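Local coordinates for protein putative oxidoreductase (Bacteroides fragilis NCTC 9343, PDB 3EOF) that probably acts as an FMN-dependent oxidoreductase of the nitroreductase family, carrying a bound flavin mononucleotide in a two-chain assembly, at residues A[22-27]-A[122-127]; A[27-32]-A[73-78]; A[56-61]-A[142-147]; A[115-120]-A[155-160]. All blocks are in the same frame, centred on the assembly; numbering follows the deposited sequence.

Contact 1: residues A[22-27]-A[122-127]; sequences PDLLND and EEAGLG
A Schellman motif ends the long helix 100-123, and the two residues flanking its glycine, Ala124 and Leu126, receive Leu24 from helix 22-32. The contact illustrates how a helix terminus can serve as a packing surface: once the chain leaves the helix it turns back, and side chains two apart in sequence come to face the same neighbour. Gly125 takes the positive phi of the C-prime position (89°). Its amide nitrogen bonds to Glu122 O at 3.0 Å, while Leu126 N reaches back five residues to Ala121 O, closing the motif. Leu126 is thereby folded back against the last turn, and its side chain also lies on Ala121 and Ile20.

No polar atom bridges the two segments; the meeting is entirely between methyl groups. Leu24 extends with CG opposite its backbone N (chi1 -179°), which carries the fork of its two methyls across to the helix end, and each branch finds a different partner. Glu122 OE2 forms a salt bridge with Arg9 NH2, so the last turn of the helix also holds a residue that binds FMN, although the side chain of Leu126 is itself about 14 Å from the flavin. Just beyond the motif, Gly127 pairs through its backbone with Gly160 as the chain enters the sheet. Of the two Leu24 branches, CD1 lies 4.4 Å from Ala124 CB, and CD2 lies 4.3 Å from Leu126 CD1.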
# COMPACT_ATOMS: atom_id res chain seq x y z
N PRO A 22 25.06 -5.33 2.42
CA PRO A 22 24.03 -6.25 2.93
C PRO A 22 23.56 -5.87 4.35
O PRO A 22 22.36 -5.88 4.61
CB PRO A 22 24.74 -7.62 2.89
CG PRO A 22 25.79 -7.48 1.82
CD PRO A 22 26.25 -6.04 1.91
N ASP A 23 24.48 -5.54 5.26
CA ASP A 23 24.08 -5.17 6.64
C ASP A 23 22.99 -4.10 6.63
O ASP A 23 21.96 -4.24 7.31
CB ASP A 23 25.27 -4.70 7.51
CG ASP A 23 26.19 -5.85 8.00
OD1 ASP A 23 25.98 -7.00 7.58
OD2 ASP A 23 27.14 -5.58 8.81
N LEU A 24 23.21 -3.05 5.84
CA LEU A 24 22.26 -1.92 5.73
C LEU A 24 20.96 -2.30 5.03
O LEU A 24 19.89 -2.08 5.57
CB LEU A 24 22.91 -0.67 5.08
CG LEU A 24 22.00 0.57 4.94
CD1 LEU A 24 21.45 0.98 6.30
CD2 LEU A 24 22.70 1.72 4.26
N LEU A 25 21.05 -2.85 3.82
CA LEU A 25 19.84 -3.30 3.16
C LEU A 25 19.02 -4.27 4.05
O LEU A 25 17.83 -4.10 4.23
CB LEU A 25 20.15 -3.94 1.79
CG LEU A 25 18.89 -4.12 0.96
CD1 LEU A 25 18.21 -2.78 0.53
CD2 LEU A 25 19.25 -4.98 -0.27
N ASN A 26 19.65 -5.28 4.61
CA ASN A 26 18.93 -6.23 5.45
C ASN A 26 18.37 -5.60 6.70
O ASN A 26 17.31 -6.01 7.15
CB ASN A 26 19.80 -7.41 5.82
CG ASN A 26 20.13 -8.32 4.64
OD1 ASN A 26 19.40 -8.40 3.64
ND2 ASN A 26 21.24 -9.03 4.76
N ASP A 27 19.06 -4.62 7.27
CA ASP A 27 18.58 -3.96 8.49
C ASP A 27 17.32 -3.12 8.17
O ASP A 27 16.35 -3.17 8.89
CB ASP A 27 19.67 -3.10 9.11
CG ASP A 27 19.41 -2.76 10.60
OD1 ASP A 27 18.63 -3.46 11.29
OD2 ASP A 27 20.04 -1.79 11.08
N GLU A 122 15.19 6.39 3.03
CA GLU A 122 15.42 7.84 2.94
C GLU A 122 15.97 8.43 4.23
O GLU A 122 16.83 9.30 4.18
CB GLU A 122 14.16 8.54 2.48
CG GLU A 122 13.83 8.21 1.02
CD GLU A 122 12.50 8.83 0.56
OE1 GLU A 122 11.70 9.25 1.41
OE2 GLU A 122 12.25 8.87 -0.65
N GLU A 123 15.52 7.93 5.36
CA GLU A 123 16.04 8.38 6.65
C GLU A 123 17.53 8.01 6.77
O GLU A 123 18.29 8.77 7.38
CB GLU A 123 15.24 7.75 7.79
CG GLU A 123 15.47 8.39 9.18
CD GLU A 123 15.01 9.85 9.24
OE1 GLU A 123 14.35 10.30 8.29
OE2 GLU A 123 15.28 10.53 10.25
N ALA A 124 17.91 6.86 6.19
CA ALA A 124 19.30 6.40 6.13
C ALA A 124 20.12 7.13 5.04
O ALA A 124 21.27 6.79 4.81
CB ALA A 124 19.36 4.89 5.92
N GLY A 125 19.57 8.13 4.39
CA GLY A 125 20.36 8.89 3.41
C GLY A 125 20.29 8.31 2.00
O GLY A 125 20.99 8.77 1.12
N LEU A 126 19.47 7.31 1.78
CA LEU A 126 19.34 6.76 0.42
C LEU A 126 18.22 7.46 -0.38
O LEU A 126 17.42 8.22 0.16
CB LEU A 126 19.09 5.27 0.49
CG LEU A 126 20.13 4.36 1.15
CD1 LEU A 126 19.50 3.04 1.66
CD2 LEU A 126 21.30 4.08 0.25
N GLY A 127 18.20 7.25 -1.69
CA GLY A 127 17.16 7.79 -2.53
C GLY A 127 16.47 6.58 -3.15
O GLY A 127 17.09 5.58 -3.47

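Contact 2: residues A[27-32]-A[73-78]; sequences DLLETS and VVLTFC
Asp27 O, a carbonyl oxygen of the helix that lays Leu29 over Leu75 and Phe77, is gripped twice by Thr31 one turn further on. Thr31 N makes the regular helical bond to Asp27 O at 3.0 Å, and the hydroxyl Thr31 OG1 adds a second at 2.9 Å. The two donors arrive from opposite faces of the carbonyl plane, the hydroxyl tilted 31° from it. A similar economy appears at the end of the helix, where Ser32 OG gives its proton to Leu29 O at 2.7 Å, this time in the carbonyl plane and on a lone pair. Buried hydroxyls are thus satisfied by the helix's own backbone.

The surface turned toward the sheet is left to hydrocarbon. A single methyl, Leu29 CD2, makes both contacts: it lies 4.1 Å from Leu75 CD1 and 4.3 Å from Phe77 CE2. Leu29 and Leu75 each carry CG beside the backbone N, opposite the carbonyl carbon (chi1 -70° and -61°), and they run past one another in opposite senses, overlapping near their ends. The CB of Phe77 does not point at the helix, and it is CE2, at the far part of the ring, that reaches in. Val46 of the adjoining strand touches all three side chains, Phe117 of helix 100-123 covers Leu75, and Ile178 of the second subunit packs on Leu29. Alternate residues of strand 73-80 therefore meet a helix across a wholly buried seam, the helix-on-sheet layering of the alpha+beta nitroreductase fold, here lying close to the subunit interface.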
# COMPACT_ATOMS: atom_id res chain seq x y z
N ASP A 27 19.06 -4.62 7.27
CA ASP A 27 18.58 -3.96 8.49
C ASP A 27 17.32 -3.12 8.17
O ASP A 27 16.35 -3.17 8.89
CB ASP A 27 19.67 -3.10 9.11
CG ASP A 27 19.41 -2.76 10.60
OD1 ASP A 27 18.63 -3.46 11.29
OD2 ASP A 27 20.04 -1.79 11.08
N LEU A 28 17.36 -2.38 7.07
CA LEU A 28 16.24 -1.60 6.58
C LEU A 28 15.06 -2.51 6.28
O LEU A 28 13.97 -2.23 6.72
CB LEU A 28 16.61 -0.82 5.30
CG LEU A 28 17.63 0.32 5.46
CD1 LEU A 28 18.05 0.82 4.07
CD2 LEU A 28 17.04 1.40 6.32
N LEU A 29 15.27 -3.59 5.54
CA LEU A 29 14.21 -4.55 5.25
C LEU A 29 13.68 -5.20 6.55
O LEU A 29 12.48 -5.15 6.78
CB LEU A 29 14.66 -5.58 4.21
CG LEU A 29 14.85 -5.09 2.77
CD1 LEU A 29 15.72 -6.01 2.01
CD2 LEU A 29 13.51 -4.88 2.06
N GLU A 30 14.54 -5.69 7.43
CA GLU A 30 14.08 -6.32 8.64
C GLU A 30 13.18 -5.37 9.42
O GLU A 30 12.14 -5.79 9.96
CB GLU A 30 15.24 -6.78 9.52
CG GLU A 30 14.78 -7.59 10.72
CD GLU A 30 15.91 -8.10 11.59
OE1 GLU A 30 17.09 -7.83 11.31
OE2 GLU A 30 15.59 -8.79 12.56
N THR A 31 13.57 -4.10 9.49
CA THR A 31 12.78 -3.08 10.18
C THR A 31 11.50 -2.80 9.38
O THR A 31 10.43 -2.70 9.93
CB THR A 31 13.58 -1.77 10.45
OG1 THR A 31 14.82 -2.06 11.12
CG2 THR A 31 12.78 -0.85 11.34
N SER A 32 11.59 -2.71 8.07
CA SER A 32 10.37 -2.47 7.31
C SER A 32 9.32 -3.54 7.60
O SER A 32 8.13 -3.25 7.65
CB SER A 32 10.65 -2.36 5.82
OG SER A 32 10.89 -3.63 5.25
N VAL A 73 20.75 -1.48 -5.99
CA VAL A 73 19.72 -2.42 -5.53
C VAL A 73 18.37 -2.10 -6.16
O VAL A 73 17.96 -0.93 -6.23
CB VAL A 73 19.58 -2.39 -3.97
CG1 VAL A 73 18.52 -3.34 -3.53
CG2 VAL A 73 20.95 -2.69 -3.30
N VAL A 74 17.71 -3.15 -6.64
CA VAL A 74 16.35 -3.12 -7.17
C VAL A 74 15.59 -4.12 -6.32
O VAL A 74 15.99 -5.29 -6.20
CB VAL A 74 16.28 -3.50 -8.68
CG1 VAL A 74 14.84 -3.44 -9.20
CG2 VAL A 74 17.18 -2.57 -9.46
N LEU A 75 14.53 -3.65 -5.67
CA LEU A 75 13.72 -4.48 -4.80
C LEU A 75 12.36 -4.63 -5.37
O LEU A 75 11.70 -3.64 -5.61
CB LEU A 75 13.56 -3.83 -3.44
CG LEU A 75 14.81 -3.59 -2.62
CD1 LEU A 75 14.38 -2.82 -1.38
CD2 LEU A 75 15.53 -4.91 -2.26
N THR A 76 11.96 -5.89 -5.64
CA THR A 76 10.63 -6.23 -6.13
C THR A 76 9.83 -6.74 -4.93
O THR A 76 10.11 -7.83 -4.42
CB THR A 76 10.67 -7.27 -7.26
OG1 THR A 76 11.48 -6.76 -8.34
CG2 THR A 76 9.26 -7.59 -7.78
N PHE A 77 8.89 -5.90 -4.46
CA PHE A 77 7.97 -6.26 -3.38
C PHE A 77 6.79 -7.07 -3.93
O PHE A 77 5.97 -6.58 -4.71
CB PHE A 77 7.49 -5.00 -2.68
CG PHE A 77 8.60 -4.25 -2.00
CD1 PHE A 77 9.31 -3.27 -2.68
CD2 PHE A 77 8.92 -4.52 -0.68
CE1 PHE A 77 10.31 -2.59 -2.07
CE2 PHE A 77 9.91 -3.85 -0.07
CZ PHE A 77 10.63 -2.86 -0.78
N CYS A 78 6.70 -8.33 -3.50
CA CYS A 78 5.68 -9.25 -3.94
C CYS A 78 4.65 -9.64 -2.89
O CYS A 78 5.00 -9.94 -1.73
CB CYS A 78 6.35 -10.55 -4.40
SG CYS A 78 7.61 -10.28 -5.61

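Contact 3: residues A[56-61]-A[142-147]; sequences EILSPA and IDALHL
The His146 ring has Ala144 O over one face, 3.7 Å above its plane and offset toward the rim; the same Ala144 turns its methyl across to Ile57 and Leu58. His146 has left the helix with positive phi (57°), and the chain is drawn in behind it by a bond of 3.0 Å from Leu147 N to Ile142 O. The example shows what a small residue allows: with a methyl at the point of closest backbone approach, two helices can come near, Leu58 CA and Ala144 CA being 6.7 Å apart. Ala144 CB meets Ile57 CG2 at 3.9 Å and Leu58 CD2 at 3.9 Å. Ile57 presents its CG2 branch, the one opposite the backbone N, to the alanine. Leu58 CD2 also touches Leu145 CD2, again at 3.9 Å, the two leucine side chains crossing at about a right angle. Both leucines reach down to the sheet, Leu58 onto Val74 and Thr49, Leu145 onto Thr76 and Val47, so that helices 52-58 and 138-145 lie together over strands 44-49 and 73-80, with the backbone of Leu145 also hydrogen-bonded to the second subunit.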
# COMPACT_ATOMS: atom_id res chain seq x y z
N GLU A 56 19.55 -6.10 -16.10
CA GLU A 56 19.33 -6.00 -17.54
C GLU A 56 18.10 -6.79 -17.98
O GLU A 56 17.39 -6.39 -18.90
CB GLU A 56 20.57 -6.44 -18.33
CG GLU A 56 21.61 -5.36 -18.48
CD GLU A 56 22.96 -5.89 -18.92
OE1 GLU A 56 23.08 -7.09 -19.30
OE2 GLU A 56 23.92 -5.08 -18.87
N ILE A 57 17.89 -7.94 -17.33
CA ILE A 57 16.71 -8.77 -17.56
C ILE A 57 15.40 -8.09 -17.08
O ILE A 57 14.41 -8.11 -17.79
CB ILE A 57 16.89 -10.17 -16.93
CG1 ILE A 57 17.97 -10.95 -17.70
CG2 ILE A 57 15.60 -10.92 -16.97
CD1 ILE A 57 18.38 -12.21 -16.99
N LEU A 58 15.44 -7.46 -15.91
CA LEU A 58 14.28 -6.72 -15.36
C LEU A 58 13.96 -5.44 -16.08
O LEU A 58 12.83 -4.98 -16.06
CB LEU A 58 14.51 -6.32 -13.89
CG LEU A 58 14.35 -7.36 -12.79
CD1 LEU A 58 14.53 -6.66 -11.42
CD2 LEU A 58 12.95 -8.03 -12.95
N SER A 59 14.98 -4.86 -16.68
CA SER A 59 14.89 -3.55 -17.33
C SER A 59 13.75 -3.38 -18.34
O SER A 59 13.03 -2.40 -18.28
CB SER A 59 16.25 -3.19 -17.97
OG SER A 59 16.30 -1.80 -18.23
N PRO A 60 13.61 -4.32 -19.29
CA PRO A 60 12.51 -4.23 -20.26
C PRO A 60 11.12 -4.26 -19.64
O PRO A 60 10.22 -3.58 -20.14
CB PRO A 60 12.71 -5.48 -21.14
CG PRO A 60 14.06 -5.92 -20.90
CD PRO A 60 14.46 -5.48 -19.52
N ALA A 61 10.95 -5.07 -18.59
CA ALA A 61 9.70 -5.15 -17.84
C ALA A 61 9.30 -3.74 -17.36
O ALA A 61 8.11 -3.36 -17.34
CB ALA A 61 9.89 -6.09 -16.63
N ILE A 142 7.33 -11.83 -13.26
CA ILE A 142 7.10 -13.19 -12.77
C ILE A 142 8.09 -14.19 -13.38
O ILE A 142 8.66 -15.01 -12.67
CB ILE A 142 5.66 -13.64 -13.00
CG1 ILE A 142 4.74 -12.89 -12.02
CG2 ILE A 142 5.55 -15.17 -12.85
CD1 ILE A 142 3.29 -12.84 -12.51
N ASP A 143 8.26 -14.13 -14.71
CA ASP A 143 9.15 -14.99 -15.39
C ASP A 143 10.59 -14.69 -14.94
O ASP A 143 11.38 -15.60 -14.67
CB ASP A 143 9.04 -14.77 -16.91
CG ASP A 143 7.68 -15.13 -17.47
OD1 ASP A 143 6.93 -15.88 -16.81
OD2 ASP A 143 7.36 -14.70 -18.61
N ALA A 144 10.94 -13.41 -14.82
CA ALA A 144 12.32 -13.03 -14.50
C ALA A 144 12.77 -13.49 -13.13
O ALA A 144 13.89 -14.03 -13.00
CB ALA A 144 12.54 -11.51 -14.67
N LEU A 145 11.88 -13.34 -12.15
CA LEU A 145 12.20 -13.63 -10.75
C LEU A 145 11.70 -15.00 -10.32
O LEU A 145 11.85 -15.38 -9.16
CB LEU A 145 11.65 -12.55 -9.84
CG LEU A 145 12.02 -11.11 -10.25
CD1 LEU A 145 11.45 -10.12 -9.29
CD2 LEU A 145 13.55 -10.96 -10.40
N HIS A 146 11.12 -15.74 -11.25
CA HIS A 146 10.62 -17.06 -10.95
C HIS A 146 9.60 -17.09 -9.81
O HIS A 146 9.65 -17.95 -8.93
CB HIS A 146 11.80 -18.01 -10.65
CG HIS A 146 12.80 -18.06 -11.75
ND1 HIS A 146 14.09 -17.59 -11.62
CD2 HIS A 146 12.68 -18.48 -13.04
CE1 HIS A 146 14.73 -17.74 -12.77
NE2 HIS A 146 13.90 -18.28 -13.64
N LEU A 147 8.64 -16.18 -9.87
CA LEU A 147 7.59 -16.05 -8.86
C LEU A 147 6.54 -17.11 -9.18
O LEU A 147 5.99 -17.16 -10.30
CB LEU A 147 6.99 -14.65 -8.89
CG LEU A 147 7.99 -13.50 -8.79
CD1 LEU A 147 7.17 -12.24 -8.86
CD2 LEU A 147 8.82 -13.61 -7.52

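Contact 4: residues A[115-120]-A[155-160]; sequences QTFCTL and TTVTVG
Helix-on-sheet packing brings Phe117 and Cys118 of helix 100-123 down onto Val157 and Val159 of strand 151-160. The two short segments run almost parallel, at 12° between their directions, with axes 10.5 Å apart. Phe117, its ring carried opposite the backbone N (chi1 170°), meets the valines with its edge: Val159 CG2 lies 3.9 Å from Phe117 CE2, and Val157 CG1 is more distant at 4.4 Å from the same carbon. Cys118 SG sits almost evenly against both methyls of Val157, 3.8 Å from CG1 and 3.9 Å from CG2. In the nitroreductase fold this is central ground, a long helix laid along the antiparallel sheet beside the flavin site; the side chain of Val157 is about 8 Å from the bound FMN. The contact itself is made by apolar groups and a sulfur, and Thr119 settles its hydroxyl within the helix: Thr119 OG1 donates to Gln115 O at 2.8 Å, while Thr119 N reaches that oxygen at 3.1 Å from the opposite face of the carbonyl plane. Beyond it, Thr119 packs on Thr119 of the second subunit, and Gln115 OE1 is hydrogen-bonded to the hydroxyl OH of Tyr130, which lines the FMN pocket.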
# COMPACT_ATOMS: atom_id res chain seq x y z
N GLN A 115 6.62 0.88 1.57
CA GLN A 115 6.68 2.28 1.99
C GLN A 115 7.36 2.46 3.34
O GLN A 115 7.98 3.48 3.56
CB GLN A 115 5.29 2.88 2.00
CG GLN A 115 5.25 4.35 2.31
CD GLN A 115 6.11 5.21 1.37
OE1 GLN A 115 6.25 4.95 0.18
NE2 GLN A 115 6.64 6.25 1.93
N THR A 116 7.30 1.48 4.24
CA THR A 116 8.04 1.59 5.51
C THR A 116 9.51 1.55 5.13
O THR A 116 10.29 2.37 5.57
CB THR A 116 7.66 0.50 6.54
OG1 THR A 116 6.25 0.54 6.79
CG2 THR A 116 8.38 0.75 7.85
N PHE A 117 9.87 0.62 4.26
CA PHE A 117 11.24 0.54 3.77
C PHE A 117 11.71 1.84 3.14
O PHE A 117 12.75 2.35 3.53
CB PHE A 117 11.42 -0.59 2.74
CG PHE A 117 12.74 -0.54 2.06
CD1 PHE A 117 13.87 -1.04 2.68
CD2 PHE A 117 12.86 0.06 0.80
CE1 PHE A 117 15.12 -0.92 2.05
CE2 PHE A 117 14.09 0.18 0.18
CZ PHE A 117 15.21 -0.31 0.79
N CYS A 118 10.95 2.36 2.16
CA CYS A 118 11.31 3.62 1.48
C CYS A 118 11.56 4.77 2.45
O CYS A 118 12.49 5.52 2.29
CB CYS A 118 10.29 4.01 0.45
SG CYS A 118 10.36 2.93 -0.97
N THR A 119 10.72 4.89 3.46
CA THR A 119 10.87 5.89 4.51
C THR A 119 12.12 5.70 5.36
O THR A 119 12.81 6.67 5.75
CB THR A 119 9.63 5.82 5.41
OG1 THR A 119 8.47 6.04 4.60
CG2 THR A 119 9.69 6.85 6.49
N LEU A 120 12.41 4.45 5.69
CA LEU A 120 13.60 4.11 6.47
C LEU A 120 14.85 4.32 5.62
O LEU A 120 15.84 4.83 6.10
CB LEU A 120 13.51 2.68 6.99
CG LEU A 120 12.50 2.46 8.12
CD1 LEU A 120 12.33 0.98 8.36
CD2 LEU A 120 12.89 3.13 9.43
N THR A 155 4.98 -3.87 -6.38
CA THR A 155 5.76 -2.73 -6.83
C THR A 155 7.27 -3.02 -6.73
O THR A 155 7.68 -3.99 -6.10
CB THR A 155 5.43 -1.43 -6.14
OG1 THR A 155 6.05 -0.35 -6.87
CG2 THR A 155 5.91 -1.47 -4.72
N THR A 156 8.06 -2.17 -7.39
CA THR A 156 9.50 -2.28 -7.46
C THR A 156 10.08 -0.96 -7.08
O THR A 156 9.55 0.06 -7.48
CB THR A 156 9.96 -2.64 -8.88
OG1 THR A 156 9.26 -3.83 -9.27
CG2 THR A 156 11.50 -2.90 -8.89
N VAL A 157 11.13 -1.00 -6.28
CA VAL A 157 11.82 0.18 -5.83
C VAL A 157 13.29 0.07 -6.14
O VAL A 157 13.95 -0.90 -5.75
CB VAL A 157 11.63 0.35 -4.34
CG1 VAL A 157 12.46 1.48 -3.74
CG2 VAL A 157 10.15 0.55 -4.04
N THR A 158 13.79 1.07 -6.85
CA THR A 158 15.23 1.23 -7.13
C THR A 158 15.76 2.09 -5.96
O THR A 158 15.14 3.07 -5.57
CB THR A 158 15.43 1.83 -8.51
OG1 THR A 158 14.79 3.12 -8.58
CG2 THR A 158 14.79 0.85 -9.59
N VAL A 159 16.86 1.65 -5.37
CA VAL A 159 17.45 2.24 -4.18
C VAL A 159 18.94 2.46 -4.40
O VAL A 159 19.64 1.59 -4.98
CB VAL A 159 17.46 1.26 -2.94
CG1 VAL A 159 17.45 2.06 -1.65
CG2 VAL A 159 16.37 0.26 -2.97
N GLY A 160 19.44 3.60 -3.92
CA GLY A 160 20.85 3.92 -4.02
C GLY A 160 21.15 5.16 -3.26
O GLY A 160 20.25 5.80 -2.74

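Overall arrangement
Contacts 2 and 4 pack helices on one face of an antiparallel sheet, contact 3 lies on the other, and contact 1 joins the two helices of the first face beside it. Contacts 1, 2 and 4 cluster, their centres 7 to 9 Å apart: contacts 1 and 2 share helix 22-32, contacts 1 and 4 share helix 100-123, and contacts 2 and 4 rest on neighbouring strands, 73-80 and 151-160. Contact 3 lies 17 to 24 Å away and meets strand 73-80 through Val74 and Thr76. Along the chain contact 2 nests inside contact 1 and closes before contact 4 opens; contacts 1 and 4 cross, and contact 3 crosses all three. Distant segments are thus interlocked around the sheet, and every contact also touches the second subunit.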